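Local coordinates for N-acetylmuramoyl-L-alanine amidase domain-containing protein SAOUHSC_02979 (Staphylococcus aureus, PDB 5T1Q) that probably acts as a secreted peptidoglycan amidase, here represented by its glucosaminidase-like and C-terminal CHAP domains, at residues A[234-239]-A[318-323]; A[259-262]-A[267-270]; A[78-83]-A[150-155]. All coordinates share one frame; numbering follows the deposited sequence.

Interaction 1: residues A[234-239]-A[318-323]; sequences DEFKPF and VEKVNS
Phe236, in the irregular 234-239 run, comes nearest Glu319 of strand 318-321, their CA atoms 7.2 Å apart; here the sheet of the C-terminal CHAP part has a classic beta bulge, in which Glu319 and Lys320 together pair opposite Val328 of strand 327-332. The Phe236 ring lies over the bulge. Glu319 CB sits almost squarely above the ring centre, 3.8 Å from the centroid and 5° off the ring normal, a CH-pi contact; in the conformer given, Glu235 CB lies over the opposite face. Lys320 CB meets the ring obliquely, 3.9 Å from Phe236 CE1, and the extended lysine chain crosses the phenylalanine at about a right angle. Glu319 bends at chi2 (-72°), which carries its carboxylate back alongside the phenylalanine, its plane 35° from that of the ring. There its oxygens are taken up by helix 253-262 and a neighbouring strand: OE1 by a salt bridge to Arg260, OE2 by a hydrogen bond to Ser330. Arg260 also packs against Phe236 and bonds the Lys237 carbonyl, tying the 234-239 run to helix and sheet together. Glu319 OE1 itself lies 3.7 Å from Phe236 CB.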
loop_
_atom_site.group_PDB
_atom_site.type_symbol
_atom_site.label_atom_id
_atom_site.label_comp_id
_atom_site.label_asym_id
_atom_site.label_seq_id
_atom_site.Cartn_x
_atom_site.Cartn_y
_atom_site.Cartn_z
ATOM N N ASP A 234 -4.944 21.817 -5.618
ATOM C CA ASP A 234 -4.877 21.190 -4.297
ATOM C C ASP A 234 -4.216 22.179 -3.368
ATOM O O ASP A 234 -3.359 22.943 -3.793
ATOM C CB ASP A 234 -4.080 19.893 -4.348
ATOM C CG ASP A 234 -4.771 18.815 -5.162
ATOM O OD1 ASP A 234 -5.970 18.992 -5.489
ATOM O OD2 ASP A 234 -4.125 17.791 -5.463
ATOM N N GLU A 235 -4.619 22.150 -2.103
ATOM C CA GLU A 235 -4.071 23.034 -1.087
ATOM C C GLU A 235 -2.616 22.718 -0.769
ATOM O O GLU A 235 -1.816 23.622 -0.547
ATOM C CB GLU A 235 -4.860 22.866 0.211
ATOM C CG GLU A 235 -6.358 23.033 0.075
ATOM C CD GLU A 235 -7.088 22.696 1.359
ATOM O OE1 GLU A 235 -6.951 23.431 2.355
ATOM O OE2 GLU A 235 -7.826 21.704 1.357
ATOM N N PHE A 236 -2.289 21.428 -0.756
ATOM C CA PHE A 236 -0.947 20.955 -0.337
ATOM C C PHE A 236 -0.185 20.103 -1.358
ATOM O O PHE A 236 -0.766 19.500 -2.253
ATOM C CB PHE A 236 -1.086 20.164 0.984
ATOM C CG PHE A 236 -2.060 20.787 1.968
ATOM C CD1 PHE A 236 -1.737 21.948 2.642
ATOM C CD2 PHE A 236 -3.312 20.219 2.187
ATOM C CE1 PHE A 236 -2.637 22.534 3.516
ATOM C CE2 PHE A 236 -4.221 20.794 3.068
ATOM C CZ PHE A 236 -3.878 21.959 3.740
ATOM N N LYS A 237 1.133 20.046 -1.181
ATOM C CA LYS A 237 2.011 19.252 -2.043
ATOM C C LYS A 237 1.570 17.778 -2.053
ATOM O O LYS A 237 1.224 17.223 -1.004
ATOM C CB LYS A 237 3.462 19.370 -1.557
ATOM C CG LYS A 237 4.470 18.529 -2.323
ATOM C CD LYS A 237 5.851 18.562 -1.683
ATOM C CE LYS A 237 6.517 19.919 -1.816
ATOM N NZ LYS A 237 7.933 19.862 -1.363
ATOM N N PRO A 238 1.562 17.146 -3.239
ATOM C CA PRO A 238 1.159 15.741 -3.287
ATOM C C PRO A 238 2.148 14.833 -2.560
ATOM O O PRO A 238 3.340 15.174 -2.438
ATOM C CB PRO A 238 1.127 15.417 -4.793
ATOM C CG PRO A 238 1.923 16.497 -5.465
ATOM C CD PRO A 238 1.833 17.707 -4.581
ATOM N N PHE A 239 1.658 13.700 -2.062
ATOM C CA PHE A 239 2.524 12.769 -1.387
ATOM C C PHE A 239 3.399 12.034 -2.385
ATOM O O PHE A 239 2.952 11.713 -3.473
ATOM C CB PHE A 239 1.748 11.741 -0.559
ATOM C CG PHE A 239 2.643 10.745 0.143
ATOM C CD1 PHE A 239 3.408 11.137 1.230
ATOM C CD2 PHE A 239 2.746 9.437 -0.304
ATOM C CE1 PHE A 239 4.253 10.244 1.873
ATOM C CE2 PHE A 239 3.584 8.535 0.331
ATOM C CZ PHE A 239 4.337 8.940 1.429
ATOM N N VAL A 318 1.176 17.578 10.345
ATOM C CA VAL A 318 0.418 18.827 10.310
ATOM C C VAL A 318 0.592 19.535 8.945
ATOM O O VAL A 318 1.658 20.084 8.655
ATOM C CB VAL A 318 0.851 19.794 11.428
ATOM C CG1 VAL A 318 0.043 21.091 11.377
ATOM C CG2 VAL A 318 0.707 19.139 12.787
ATOM N N GLU A 319 -0.455 19.510 8.117
ATOM C CA GLU A 319 -0.425 20.180 6.814
ATOM C C GLU A 319 -0.664 21.686 6.962
ATOM O O GLU A 319 -0.106 22.484 6.222
ATOM C CB GLU A 319 -1.495 19.621 5.879
ATOM C CG GLU A 319 -1.370 18.144 5.547
ATOM C CD GLU A 319 -0.215 17.796 4.612
ATOM O OE1 GLU A 319 0.446 18.714 4.053
ATOM O OE2 GLU A 319 0.014 16.580 4.407
ATOM N N LYS A 320 -1.500 22.064 7.916
ATOM C CA LYS A 320 -1.854 23.469 8.106
ATOM C C LYS A 320 -2.322 23.747 9.517
ATOM O O LYS A 320 -2.925 22.897 10.159
ATOM C CB LYS A 320 -2.997 23.826 7.147
ATOM C CG LYS A 320 -3.424 25.285 7.162
ATOM C CD LYS A 320 -4.584 25.520 6.201
ATOM C CE LYS A 320 -5.055 26.958 6.229
ATOM N NZ LYS A 320 -6.168 27.104 5.267
ATOM N N VAL A 321 -1.982 24.929 10.008
ATOM C CA VAL A 321 -2.474 25.402 11.271
ATOM C C VAL A 321 -3.465 26.510 10.876
ATOM O O VAL A 321 -3.071 27.504 10.261
ATOM C CB VAL A 321 -1.373 25.949 12.180
ATOM C CG1 VAL A 321 -1.988 26.573 13.426
ATOM C CG2 VAL A 321 -0.386 24.849 12.573
ATOM N N ASN A 322 -4.736 26.320 11.202
ATOM C CA ASN A 322 -5.775 27.313 10.866
ATOM C C ASN A 322 -5.704 28.525 11.801
ATOM O O ASN A 322 -5.134 28.447 12.878
ATOM C CB ASN A 322 -7.159 26.655 10.920
ATOM C CG ASN A 322 -7.323 25.554 9.872
ATOM O OD1 ASN A 322 -6.987 25.744 8.698
ATOM N ND2 ASN A 322 -7.847 24.403 10.288
ATOM N N SER A 323 -6.252 29.650 11.368
ATOM C CA SER A 323 -6.246 30.876 12.180
ATOM C C SER A 323 -7.047 30.728 13.484
ATOM O O SER A 323 -6.708 31.371 14.480
ATOM C CB SER A 323 -6.770 32.057 11.372
ATOM O OG SER A 323 -8.035 31.752 10.820
#

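Interaction 2: residues A[259-262]-A[267-270]; sequences NRMK and SISG
Two side chains of the last turn of helix 253-262, Met261 and Lys262, meet Ser267 and Ile268 just after the chain leaves the helix, a local helix-to-loop return within the CHAP domain. The backbones come closest at Lys262 and Ser267, whose CA atoms are 5.7 Å apart. The apolar part is buried. Met261, present as selenomethionine, points toward the loop, and its SE rests against the branch point of Ile268, 4.0 Å from CG2 and equally near CB, with CD1 of the same isoleucine at 4.1 Å. One heavy atom thus touches three carbons, the two side chains running at a slant to each other. Met261 also packs on Phe317, so the Met261 side chain lies between helix, loop and strand 314-321. A second packing contact comes from Lys262, stretched until it bends at chi4 (48°), which brings NZ to 3.6 Å from Ser267 CB; the serine hydroxyl is turned elsewhere. The polar part is looser. A water joins the segments through two weak bonds, accepting from Lys262 NZ at 3.5 Å and from the backbone N of Ile268 at 3.4 Å, and NZ has a further weak bond to Tyr258 OH. Beyond this point the loop is tied down by Ser269, whose backbone N and O bond the hydroxyls of Tyr287 and Tyr248. Across these two segments, then, the buried contact is van der Waals packing of the Met261 end on Ile268, where the native methionine, with sulfur, would probably pack similarly; the ammonium group, served by weak bonds, probably contributes little directional restraint.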
loop_
_atom_site.group_PDB
_atom_site.type_symbol
_atom_site.label_atom_id
_atom_site.label_comp_id
_atom_site.label_asym_id
_atom_site.label_seq_id
_atom_site.Cartn_x
_atom_site.Cartn_y
_atom_site.Cartn_z
ATOM N N ASN A 259 8.186 9.867 6.092
ATOM C CA ASN A 259 8.294 10.197 4.653
ATOM C C ASN A 259 7.736 11.560 4.295
ATOM O O ASN A 259 8.361 12.314 3.559
ATOM C CB ASN A 259 7.643 9.116 3.787
ATOM C CG ASN A 259 8.513 7.872 3.666
ATOM O OD1 ASN A 259 8.360 6.919 4.420
ATOM N ND2 ASN A 259 9.493 7.926 2.796
ATOM N N ARG A 260 6.576 11.898 4.838
ATOM C CA ARG A 260 5.965 13.182 4.521
ATOM C C ARG A 260 6.858 14.324 4.970
ATOM O O ARG A 260 6.991 15.313 4.261
ATOM C CB ARG A 260 4.568 13.281 5.147
ATOM C CG ARG A 260 3.808 14.571 4.858
ATOM C CD ARG A 260 3.592 14.771 3.378
ATOM N NE ARG A 260 2.716 15.900 3.088
ATOM C CZ ARG A 260 2.416 16.324 1.865
ATOM N NH1 ARG A 260 2.938 15.729 0.793
ATOM N NH2 ARG A 260 1.599 17.363 1.710
HETATM N N MSE A 261 7.490 14.171 6.138
HETATM C CA MSE A 261 8.399 15.203 6.669
HETATM C C MSE A 261 9.583 15.395 5.746
HETATM O O MSE A 261 10.044 16.520 5.542
HETATM C CB MSE A 261 8.905 14.859 8.069
HETATM C CG MSE A 261 7.832 15.143 9.120
HETATM SE SE MSE A 261 8.490 14.624 10.911
HETATM C CE MSE A 261 9.201 16.416 11.261
ATOM N N LYS A 262 10.097 14.297 5.203
ATOM C CA LYS A 262 11.224 14.373 4.262
ATOM C C LYS A 262 10.936 15.162 2.988
ATOM O O LYS A 262 11.838 15.771 2.451
ATOM C CB LYS A 262 11.761 12.992 3.898
ATOM C CG LYS A 262 12.919 12.572 4.771
ATOM C CD LYS A 262 13.411 11.173 4.446
ATOM C CE LYS A 262 14.791 10.944 5.050
ATOM N NZ LYS A 262 14.867 11.355 6.484
ATOM N N SER A 267 13.912 15.944 8.903
ATOM C CA SER A 267 13.910 14.551 9.294
ATOM C C SER A 267 13.646 14.324 10.772
ATOM O O SER A 267 13.788 15.220 11.611
ATOM C CB SER A 267 15.244 13.916 8.920
ATOM O OG SER A 267 16.308 14.502 9.647
ATOM N N ILE A 268 13.256 13.085 11.046
ATOM C CA ILE A 268 12.991 12.588 12.369
ATOM C C ILE A 268 13.627 11.185 12.403
ATOM O O ILE A 268 13.552 10.462 11.413
ATOM C CB ILE A 268 11.469 12.606 12.622
ATOM C CG1 ILE A 268 11.182 12.531 14.109
ATOM C CG2 ILE A 268 10.738 11.490 11.858
ATOM C CD1 ILE A 268 9.771 12.953 14.454
ATOM N N SER A 269 14.278 10.801 13.505
ATOM C CA SER A 269 14.964 9.494 13.561
ATOM C C SER A 269 14.051 8.267 13.476
ATOM O O SER A 269 12.830 8.355 13.654
ATOM C CB SER A 269 15.867 9.377 14.789
ATOM O OG SER A 269 15.142 9.554 15.969
ATOM N N GLY A 270 14.680 7.130 13.214
ATOM C CA GLY A 270 13.983 5.868 13.051
ATOM C C GLY A 270 13.840 5.040 14.305
ATOM O O GLY A 270 13.275 3.934 14.243
HETATM O O HOH W 1 11.911 12.087 8.118
#

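Interaction 3: residues A[78-83]-A[150-155]; sequences NDIYAS and KDYSDL
Ile80 sets CG1 anti to its carbonyl carbon (chi1 -66°) and continues extended at chi2 (173°), a shape that drives CD1 onto helix 145-158 at Ser153. CD1 lies 3.8 Å from Ser153 CA and 3.9 Å from its CB, touching the helix surface itself. The other branch, CG2, reaches the edge of the Tyr152 ring near its plane, 4.4 Å from CE2, so one isoleucine straddles two successive residues of the helix. Asn78 adds a lighter touch, its ND2 4.2 Å from Ser153 CB. Ile80 lies in the short link that leads into helix 82-93 of the glucosaminidase-like domain; Asp79 makes the turn with positive phi, and Tyr81 takes the N-cap position of that helix. The Ser153 hydroxyl folds back onto its own helix, where OG turns to Lys150 O, which also accepts from Asp154 N; the OG bond is modelled suspiciously short, and its exact length is doubtful. Tyr152 OH is bonded to Gln88, and its ring stacks with Phe109. The helix's two hydroxyls are directed to other partners, so the face met by Ile80 is largely carbon and the buried joint depends on shape and van der Waals contact; Asn78 adds a polar group only at the margin.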
loop_
_atom_site.group_PDB
_atom_site.type_symbol
_atom_site.label_atom_id
_atom_site.label_comp_id
_atom_site.label_asym_id
_atom_site.label_seq_id
_atom_site.Cartn_x
_atom_site.Cartn_y
_atom_site.Cartn_z
ATOM N N ASN A 78 -2.196 -17.344 -22.469
ATOM C CA ASN A 78 -3.040 -17.969 -21.453
ATOM C C ASN A 78 -4.410 -17.328 -21.212
ATOM O O ASN A 78 -5.047 -17.651 -20.227
ATOM C CB ASN A 78 -2.252 -18.049 -20.150
ATOM C CG ASN A 78 -1.035 -18.944 -20.267
ATOM O OD1 ASN A 78 -1.153 -20.133 -20.536
ATOM N ND2 ASN A 78 0.140 -18.379 -20.043
ATOM N N ASP A 79 -4.871 -16.444 -22.101
ATOM C CA ASP A 79 -6.204 -15.820 -21.959
ATOM C C ASP A 79 -6.349 -14.954 -20.681
ATOM O O ASP A 79 -7.375 -14.997 -19.996
ATOM C CB ASP A 79 -7.285 -16.925 -21.981
ATOM C CG ASP A 79 -8.687 -16.390 -22.195
ATOM O OD1 ASP A 79 -8.837 -15.340 -22.849
ATOM O OD2 ASP A 79 -9.649 -17.052 -21.738
ATOM N N ILE A 80 -5.319 -14.168 -20.375
ATOM C CA ILE A 80 -5.294 -13.305 -19.181
ATOM C C ILE A 80 -5.092 -11.835 -19.567
ATOM O O ILE A 80 -4.367 -11.531 -20.523
ATOM C CB ILE A 80 -4.149 -13.747 -18.221
ATOM C CG1 ILE A 80 -4.438 -15.147 -17.666
ATOM C CG2 ILE A 80 -3.961 -12.753 -17.071
ATOM C CD1 ILE A 80 -3.310 -15.741 -16.843
ATOM N N TYR A 81 -5.761 -10.930 -18.846
ATOM C CA TYR A 81 -5.542 -9.492 -19.042
ATOM C C TYR A 81 -4.179 -9.145 -18.467
ATOM O O TYR A 81 -3.970 -9.249 -17.256
ATOM C CB TYR A 81 -6.583 -8.636 -18.317
ATOM C CG TYR A 81 -7.912 -8.509 -19.011
ATOM C CD1 TYR A 81 -8.115 -7.533 -19.998
ATOM C CD2 TYR A 81 -8.984 -9.307 -18.651
ATOM C CE1 TYR A 81 -9.343 -7.397 -20.633
ATOM C CE2 TYR A 81 -10.215 -9.179 -19.280
ATOM C CZ TYR A 81 -10.390 -8.229 -20.267
ATOM O OH TYR A 81 -11.615 -8.117 -20.881
ATOM N N ALA A 82 -3.253 -8.748 -19.334
ATOM C CA ALA A 82 -1.923 -8.334 -18.901
ATOM C C ALA A 82 -2.034 -7.135 -17.946
ATOM O O ALA A 82 -1.244 -6.983 -17.011
ATOM C CB ALA A 82 -1.073 -7.971 -20.112
ATOM N N SER A 83 -3.027 -6.287 -18.198
ATOM C CA SER A 83 -3.280 -5.114 -17.367
ATOM C C SER A 83 -3.602 -5.489 -15.931
ATOM O O SER A 83 -3.105 -4.861 -14.995
ATOM C CB SER A 83 -4.422 -4.300 -17.971
ATOM O OG SER A 83 -5.508 -5.150 -18.261
ATOM N N LYS A 150 5.057 -16.815 -14.164
ATOM C CA LYS A 150 4.519 -18.103 -14.629
ATOM C C LYS A 150 3.555 -18.679 -13.576
ATOM O O LYS A 150 2.464 -19.152 -13.913
ATOM C CB LYS A 150 5.688 -19.079 -14.889
ATOM C CG LYS A 150 5.362 -20.515 -15.318
ATOM C CD LYS A 150 4.651 -20.592 -16.661
ATOM C CE LYS A 150 4.948 -21.905 -17.384
ATOM N NZ LYS A 150 4.612 -23.136 -16.615
ATOM N N ASP A 151 3.940 -18.592 -12.303
ATOM C CA ASP A 151 3.135 -19.164 -11.230
ATOM C C ASP A 151 1.809 -18.405 -11.038
ATOM O O ASP A 151 0.787 -19.002 -10.667
ATOM C CB ASP A 151 3.938 -19.235 -9.933
ATOM C CG ASP A 151 3.359 -20.227 -8.936
ATOM O OD1 ASP A 151 2.806 -21.257 -9.372
ATOM O OD2 ASP A 151 3.482 -19.988 -7.714
ATOM N N TYR A 152 1.819 -17.102 -11.301
ATOM C CA TYR A 152 0.588 -16.307 -11.234
ATOM C C TYR A 152 -0.387 -16.789 -12.297
ATOM O O TYR A 152 -1.561 -17.004 -12.014
ATOM C CB TYR A 152 0.869 -14.814 -11.456
ATOM C CG TYR A 152 -0.392 -13.990 -11.680
ATOM C CD1 TYR A 152 -1.131 -13.507 -10.605
ATOM C CD2 TYR A 152 -0.849 -13.716 -12.970
ATOM C CE1 TYR A 152 -2.282 -12.768 -10.805
ATOM C CE2 TYR A 152 -2.001 -12.984 -13.182
ATOM C CZ TYR A 152 -2.713 -12.510 -12.097
ATOM O OH TYR A 152 -3.847 -11.771 -12.299
ATOM N N SER A 153 0.112 -16.936 -13.525
ATOM C CA SER A 153 -0.715 -17.389 -14.643
ATOM C C SER A 153 -1.263 -18.790 -14.380
ATOM O O SER A 153 -2.408 -19.072 -14.714
ATOM C CB SER A 153 0.069 -17.368 -15.953
ATOM O OG SER A 153 1.156 -18.270 -15.902
ATOM N N ASP A 154 -0.453 -19.645 -13.761
ATOM C CA ASP A 154 -0.888 -20.999 -13.415
ATOM C C ASP A 154 -1.991 -20.986 -12.364
ATOM O O ASP A 154 -2.899 -21.812 -12.414
ATOM C CB ASP A 154 0.290 -21.859 -12.933
ATOM C CG ASP A 154 1.231 -22.268 -14.071
ATOM O OD1 ASP A 154 0.958 -21.925 -15.243
ATOM O OD2 ASP A 154 2.242 -22.952 -13.794
ATOM N N LEU A 155 -1.917 -20.046 -11.421
ATOM C CA LEU A 155 -2.938 -19.933 -10.380
ATOM C C LEU A 155 -4.279 -19.518 -10.976
ATOM O O LEU A 155 -5.309 -20.120 -10.669
ATOM C CB LEU A 155 -2.522 -18.922 -9.307
ATOM C CG LEU A 155 -3.484 -18.745 -8.124
ATOM C CD1 LEU A 155 -3.693 -20.054 -7.385
ATOM C CD2 LEU A 155 -2.958 -17.678 -7.184
#

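How the interactions relate
From the N terminus, interaction 3 comes first: it joins the turn between helices 58-78 and 82-93 to helix 145-158, closing a loop that contains the hairpin 119-128/131-140. The chain then passes to the C-terminal peptidase C51/CHAP part, where interaction 1 opens at 234-239 and closes only at strand 314-321. Interaction 2 nests within that span, a short return from the end of helix 253-262. Interactions 1 and 2 have centres about 17 Å apart and meet at Arg260, which contacts both segments of interaction 1. Interaction 3 lies on the opposite side of the chain's centre, its own centre about 42 Å from that of interaction 1, in another domain.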